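Local coordinates for geranyltranstransferase (Thermotoga maritima, PDB 2FTZ), which probably catalyses the condensation of isopentenyl diphosphate with geranyl diphosphate to form farnesyl diphosphate, as a member of the polyprenyl synthetase family, at residues L83-I91 and S102-D110. Sequence-based numbering, arbitrary orientation. Where two conformers were deposited one is given.
Sequences LIHDDLPPI and SCHRTYGED. With EDO (1,2-ethanediol), chain F; EDO (1,2-ethanediol), chain G.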
ATOM      1  N   LEU A  83       1.516 -12.053   0.909  1.00 23.71           N
ATOM      2  CA  LEU A  83       1.223 -13.449   0.554  1.00 24.73           C
ATOM      3  C   LEU A  83      -0.066 -13.540  -0.285  1.00 28.89           C
ATOM      4  O   LEU A  83      -0.165 -14.349  -1.217  1.00 28.05           O
ATOM      5  CB  LEU A  83       1.037 -14.277   1.809  1.00 27.08           C
ATOM      6  CG  LEU A  83       2.253 -14.406   2.741  1.00 32.39           C
ATOM      7  CD1 LEU A  83       1.880 -15.222   4.029  1.00 31.97           C
ATOM      8  CD2 LEU A  83       3.403 -14.975   1.952  1.00 38.16           C
ATOM      9  N   ILE A  84      -1.084 -12.756   0.088  1.00 28.74           N
ATOM     10  CA  ILE A  84      -2.300 -12.700  -0.720  1.00 28.04           C
ATOM     11  C   ILE A  84      -1.970 -12.330  -2.186  1.00 29.36           C
ATOM     12  O   ILE A  84      -2.437 -12.976  -3.143  1.00 32.00           O
ATOM     13  CB  ILE A  84      -3.344 -11.664  -0.161  1.00 25.15           C
ATOM     14  CG1 ILE A  84      -3.888 -12.119   1.213  1.00 25.79           C
ATOM     15  CG2 ILE A  84      -4.531 -11.546  -1.149  1.00 29.53           C
ATOM     16  CD1 ILE A  84      -4.857 -11.058   1.855  1.00 26.56           C
ATOM     17  N   HIS A  85      -1.229 -11.244  -2.377  1.00 28.44           N
ATOM     18  CA  HIS A  85      -0.919 -10.806  -3.741  1.00 30.39           C
ATOM     19  C   HIS A  85      -0.009 -11.831  -4.496  1.00 32.66           C
ATOM     20  O   HIS A  85      -0.261 -12.124  -5.667  1.00 33.61           O
ATOM     21  CB  HIS A  85      -0.311  -9.385  -3.721  1.00 31.58           C
ATOM     22  CG  HIS A  85      -1.354  -8.285  -3.680  1.00 28.92           C
ATOM     23  ND1 HIS A  85      -1.057  -6.967  -4.005  1.00 32.01           N
ATOM     24  CD2 HIS A  85      -2.680  -8.307  -3.385  1.00 31.07           C
ATOM     25  CE1 HIS A  85      -2.144  -6.224  -3.880  1.00 31.05           C
ATOM     26  NE2 HIS A  85      -3.156  -7.011  -3.524  1.00 26.83           N
ATOM     27  N   ASP A  86       1.009 -12.370  -3.823  1.00 33.50           N
ATOM     28  CA  ASP A  86       1.883 -13.431  -4.429  1.00 32.28           C
ATOM     29  C   ASP A  86       1.068 -14.625  -4.926  1.00 34.13           C
ATOM     30  O   ASP A  86       1.409 -15.221  -5.970  1.00 33.69           O
ATOM     31  CB  ASP A  86       2.969 -13.827  -3.410  0.50 31.38           C
ATOM     32  CG  ASP A  86       4.067 -14.652  -4.014  0.50 35.36           C
ATOM     33  OD1 ASP A  86       4.778 -14.143  -4.919  0.50 26.09           O
ATOM     34  OD2 ASP A  86       4.244 -15.806  -3.570  0.50 26.96           O
ATOM     35  N   ASP A  87       0.024 -15.017  -4.176  1.00 33.31           N
ATOM     36  CA  ASP A  87      -0.791 -16.214  -4.503  1.00 34.79           C
ATOM     37  C   ASP A  87      -1.696 -15.998  -5.699  1.00 32.10           C
ATOM     38  O   ASP A  87      -2.154 -16.965  -6.330  1.00 30.42           O
ATOM     39  CB  ASP A  87      -1.713 -16.645  -3.329  1.00 34.25           C
ATOM     40  CG  ASP A  87      -0.962 -17.287  -2.158  1.00 43.63           C
ATOM     41  OD1 ASP A  87       0.242 -17.661  -2.287  1.00 36.66           O
ATOM     42  OD2 ASP A  87      -1.606 -17.410  -1.080  1.00 34.54           O
ATOM     43  N   LEU A  88      -1.977 -14.736  -6.022  1.00 31.82           N
ATOM     44  CA  LEU A  88      -2.950 -14.439  -7.070  1.00 31.45           C
ATOM     45  C   LEU A  88      -2.600 -15.111  -8.403  1.00 32.40           C
ATOM     46  O   LEU A  88      -1.415 -15.344  -8.704  1.00 32.09           O
ATOM     47  CB  LEU A  88      -3.161 -12.923  -7.269  1.00 31.80           C
ATOM     48  CG  LEU A  88      -3.838 -12.158  -6.121  1.00 31.98           C
ATOM     49  CD1 LEU A  88      -3.794 -10.616  -6.362  1.00 32.20           C
ATOM     50  CD2 LEU A  88      -5.296 -12.652  -5.866  1.00 30.72           C
ATOM     51  N   PRO A  89      -3.641 -15.407  -9.215  1.00 32.06           N
ATOM     52  CA  PRO A  89      -3.418 -16.114 -10.463  1.00 33.42           C
ATOM     53  C   PRO A  89      -2.328 -15.522 -11.397  1.00 35.37           C
ATOM     54  O   PRO A  89      -1.574 -16.297 -11.956  1.00 33.35           O
ATOM     55  CB  PRO A  89      -4.804 -16.086 -11.126  1.00 36.32           C
ATOM     56  CG  PRO A  89      -5.774 -16.045  -9.958  1.00 35.79           C
ATOM     57  CD  PRO A  89      -5.082 -15.128  -8.997  1.00 34.85           C
ATOM     58  N   PRO A  90      -2.246 -14.172 -11.560  1.00 34.18           N
ATOM     59  CA  PRO A  90      -1.191 -13.592 -12.433  1.00 35.06           C
ATOM     60  C   PRO A  90       0.223 -13.775 -11.901  1.00 34.53           C
ATOM     61  O   PRO A  90       1.199 -13.623 -12.634  1.00 33.44           O
ATOM     62  CB  PRO A  90      -1.514 -12.091 -12.456  1.00 36.89           C
ATOM     63  CG  PRO A  90      -2.827 -11.918 -11.784  1.00 39.73           C
ATOM     64  CD  PRO A  90      -3.107 -13.133 -10.964  1.00 38.22           C
ATOM     65  N   ILE A  91       0.340 -14.016 -10.607  1.00 32.77           N
ATOM     66  CA  ILE A  91       1.637 -14.105  -9.985  1.00 33.94           C
ATOM     67  C   ILE A  91       1.903 -15.598  -9.817  1.00 37.65           C
ATOM     68  O   ILE A  91       2.254 -16.248 -10.800  1.00 36.89           O
ATOM     69  CB  ILE A  91       1.741 -13.293  -8.677  1.00 35.00           C
ATOM     70  CG1 ILE A  91       1.303 -11.830  -8.915  1.00 39.01           C
ATOM     71  CG2 ILE A  91       3.215 -13.349  -8.115  1.00 35.68           C
ATOM     72  CD1 ILE A  91       2.115 -11.085 -10.018  1.00 38.81           C
ATOM     73  N   SER A 102      -6.585 -20.744  -0.759  1.00 32.49           N
ATOM     74  CA  SER A 102      -6.071 -19.399  -0.865  1.00 32.70           C
ATOM     75  C   SER A 102      -7.225 -18.390  -0.833  1.00 31.40           C
ATOM     76  O   SER A 102      -8.389 -18.706  -1.105  1.00 33.90           O
ATOM     77  CB  SER A 102      -5.276 -19.235  -2.178  1.00 30.28           C
ATOM     78  OG  SER A 102      -6.077 -19.628  -3.307  1.00 36.55           O
ATOM     79  N   CYS A 103      -6.844 -17.146  -0.565  1.00 33.67           N
ATOM     80  CA  CYS A 103      -7.799 -16.042  -0.435  1.00 30.98           C
ATOM     81  C   CYS A 103      -8.704 -15.945  -1.652  1.00 29.57           C
ATOM     82  O   CYS A 103      -9.948 -15.929  -1.522  1.00 32.47           O
ATOM     83  CB  CYS A 103      -7.014 -14.744  -0.252  1.00 33.05           C
ATOM     84  SG  CYS A 103      -8.073 -13.466   0.397  1.00 34.46           S
ATOM     85  N   HIS A 104      -8.092 -15.926  -2.855  1.00 31.73           N
ATOM     86  CA  HIS A 104      -8.842 -15.790  -4.103  1.00 33.41           C
ATOM     87  C   HIS A 104      -9.697 -17.004  -4.389  1.00 35.09           C
ATOM     88  O   HIS A 104     -10.771 -16.855  -4.981  1.00 35.30           O
ATOM     89  CB  HIS A 104      -7.957 -15.432  -5.322  1.00 34.61           C
ATOM     90  CG  HIS A 104      -6.927 -16.467  -5.656  1.00 33.38           C
ATOM     91  ND1 HIS A 104      -5.727 -16.553  -4.980  1.00 34.78           N
ATOM     92  CD2 HIS A 104      -6.909 -17.450  -6.594  1.00 35.32           C
ATOM     93  CE1 HIS A 104      -5.021 -17.555  -5.479  1.00 38.73           C
ATOM     94  NE2 HIS A 104      -5.717 -18.123  -6.452  1.00 29.51           N
ATOM     95  N   ARG A 105      -9.257 -18.192  -3.956  1.00 35.47           N
ATOM     96  CA  ARG A 105     -10.058 -19.408  -4.154  1.00 38.40           C
ATOM     97  C   ARG A 105     -11.295 -19.394  -3.235  1.00 38.68           C
ATOM     98  O   ARG A 105     -12.334 -19.959  -3.567  1.00 40.56           O
ATOM     99  CB  ARG A 105      -9.210 -20.673  -3.908  1.00 39.15           C
ATOM    100  CG  ARG A 105      -8.104 -20.909  -4.955  1.00 47.04           C
ATOM    101  CD  ARG A 105      -8.645 -21.377  -6.280  1.00 57.68           C
ATOM    102  NE  ARG A 105      -9.238 -22.705  -6.174  1.00 64.51           N
ATOM    103  CZ  ARG A 105      -9.976 -23.277  -7.122  1.00 72.37           C
ATOM    104  NH1 ARG A 105     -10.225 -22.640  -8.265  1.00 73.99           N
ATOM    105  NH2 ARG A 105     -10.478 -24.496  -6.925  1.00 74.60           N
ATOM    106  N   THR A 106     -11.182 -18.707  -2.099  1.00 37.01           N
ATOM    107  CA  THR A 106     -12.236 -18.667  -1.105  1.00 35.53           C
ATOM    108  C   THR A 106     -13.218 -17.551  -1.434  1.00 36.49           C
ATOM    109  O   THR A 106     -14.431 -17.767  -1.395  1.00 32.50           O
ATOM    110  CB  THR A 106     -11.648 -18.502   0.311  1.00 37.06           C
ATOM    111  OG1 THR A 106     -10.630 -19.508   0.535  1.00 35.72           O
ATOM    112  CG2 THR A 106     -12.731 -18.627   1.371  1.00 38.49           C
ATOM    113  N   TYR A 107     -12.690 -16.378  -1.818  1.00 33.78           N
ATOM    114  CA  TYR A 107     -13.489 -15.173  -1.969  1.00 34.68           C
ATOM    115  C   TYR A 107     -13.588 -14.592  -3.364  1.00 36.07           C
ATOM    116  O   TYR A 107     -14.416 -13.715  -3.583  1.00 37.95           O
ATOM    117  CB  TYR A 107     -12.923 -14.089  -1.054  1.00 32.82           C
ATOM    118  CG  TYR A 107     -13.127 -14.444   0.379  1.00 33.80           C
ATOM    119  CD1 TYR A 107     -14.365 -14.205   1.019  1.00 40.71           C
ATOM    120  CD2 TYR A 107     -12.120 -15.072   1.098  1.00 33.75           C
ATOM    121  CE1 TYR A 107     -14.557 -14.556   2.318  1.00 41.42           C
ATOM    122  CE2 TYR A 107     -12.300 -15.417   2.405  1.00 32.06           C
ATOM    123  CZ  TYR A 107     -13.519 -15.176   3.007  1.00 41.57           C
ATOM    124  OH  TYR A 107     -13.663 -15.564   4.304  1.00 38.73           O
ATOM    125  N   GLY A 108     -12.746 -15.033  -4.302  1.00 32.52           N
ATOM    126  CA  GLY A 108     -12.740 -14.433  -5.643  1.00 29.75           C
ATOM    127  C   GLY A 108     -11.486 -13.613  -5.785  1.00 28.03           C
ATOM    128  O   GLY A 108     -10.940 -13.114  -4.805  1.00 26.42           O
ATOM    129  N   GLU A 109     -11.013 -13.477  -7.015  1.00 28.60           N
ATOM    130  CA  GLU A 109      -9.808 -12.737  -7.299  1.00 30.76           C
ATOM    131  C   GLU A 109      -9.955 -11.248  -7.054  1.00 25.99           C
ATOM    132  O   GLU A 109      -9.005 -10.602  -6.640  1.00 25.49           O
ATOM    133  CB  GLU A 109      -9.464 -12.947  -8.771  1.00 34.40           C
ATOM    134  CG  GLU A 109      -8.134 -12.449  -9.183  1.00 41.20           C
ATOM    135  CD  GLU A 109      -7.694 -13.039 -10.554  1.00 40.68           C
ATOM    136  OE1 GLU A 109      -8.353 -13.995 -11.070  1.00 47.87           O
ATOM    137  OE2 GLU A 109      -6.700 -12.523 -11.082  1.00 49.45           O
ATOM    138  N   ASP A 110     -11.146 -10.713  -7.325  1.00 25.64           N
ATOM    139  CA  ASP A 110     -11.451  -9.301  -7.055  1.00 26.46           C
ATOM    140  C   ASP A 110     -11.329  -8.995  -5.553  1.00 26.35           C
ATOM    141  O   ASP A 110     -10.653  -8.042  -5.131  1.00 26.55           O
ATOM    142  CB  ASP A 110     -12.857  -8.910  -7.603  1.00 30.48           C
ATOM    143  CG  ASP A 110     -14.023  -9.895  -7.211  1.00 35.45           C
ATOM    144  OD1 ASP A 110     -13.848 -11.005  -6.617  1.00 30.63           O
ATOM    145  OD2 ASP A 110     -15.177  -9.532  -7.558  1.00 35.98           O
TER
HETATM  146  C1  EDO F 277     -13.183 -14.242 -10.044  1.00 53.49           C
HETATM  147  O1  EDO F 277     -12.431 -14.979  -9.067  1.00 44.97           O
HETATM  148  C2  EDO F 277     -13.712 -12.957  -9.415  1.00 56.96           C
HETATM  149  O2  EDO F 277     -13.145 -11.831 -10.100  1.00 63.86           O
HETATM  150  C1  EDO G 278     -17.592  -9.887  -5.435  1.00 48.25           C
HETATM  151  O1  EDO G 278     -17.500 -10.594  -6.676  1.00 40.63           O
HETATM  152  C2  EDO G 278     -18.351 -10.743  -4.435  1.00 49.10           C
HETATM  153  O2  EDO G 278     -18.183 -12.110  -4.827  1.00 58.69           O
HETATM  154  O   HOH W   1      -4.756 -14.710  -2.877  1.00 30.78           O
HETATM  155  O   HOH W   2      -3.982 -16.278  -0.643  1.00 34.77           O
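Ile84 and Cys103 bring the two backbones to 6.4 Å between CA atoms, where the C-terminal end of helix 69-87 meets the short helix 103-107. Leu88 leaves the helix and opens a type I turn to Ile91, in which two prolines suit the bent backbone; on the other side Gly108, its positive phi (108°) easy for glycine, ends one helix and N-caps the next. His104 is the central side chain. With chi1 62°, its CG sits between the backbone N and the carbonyl carbon, and the ring reaches across the gap. Pro89 CD lies over one face, 3.9 Å from the His104 centroid, a CH-pi contact, while Ser102 OG, bonded to Ala94 O, lies over the opposite face, toward the rim. His104 CE1, a polarised ring carbon between two nitrogens, comes to 3.0 Å from Asp87 O. In the ring plane, a water joins ND1 to Ile84 O, using a carbonyl near the helix end. A second water donates to Asp87 OD2 and accepts from Cys103 N; Asp87 OD1 pairs with Arg97. Apolar contacts fill in between: Leu88 CD2 packs 3.9 Å from His104 CB, and Ile84 CG2 meets the small Cys103. Glu109, extended, lays its carboxylate against the prolines, OE1 at 3.5 Å from Pro89 CG. Asp86 and Asp87, with Asp92, match the first aspartate-rich motif, which in relatives binds magnesium and the allylic diphosphate. Between the segments, polar linkage therefore rests on two waters, while His104 packs on Pro89 and Glu109 on both prolines within the motif, and Leu88 and Ile84 add apolar contacts.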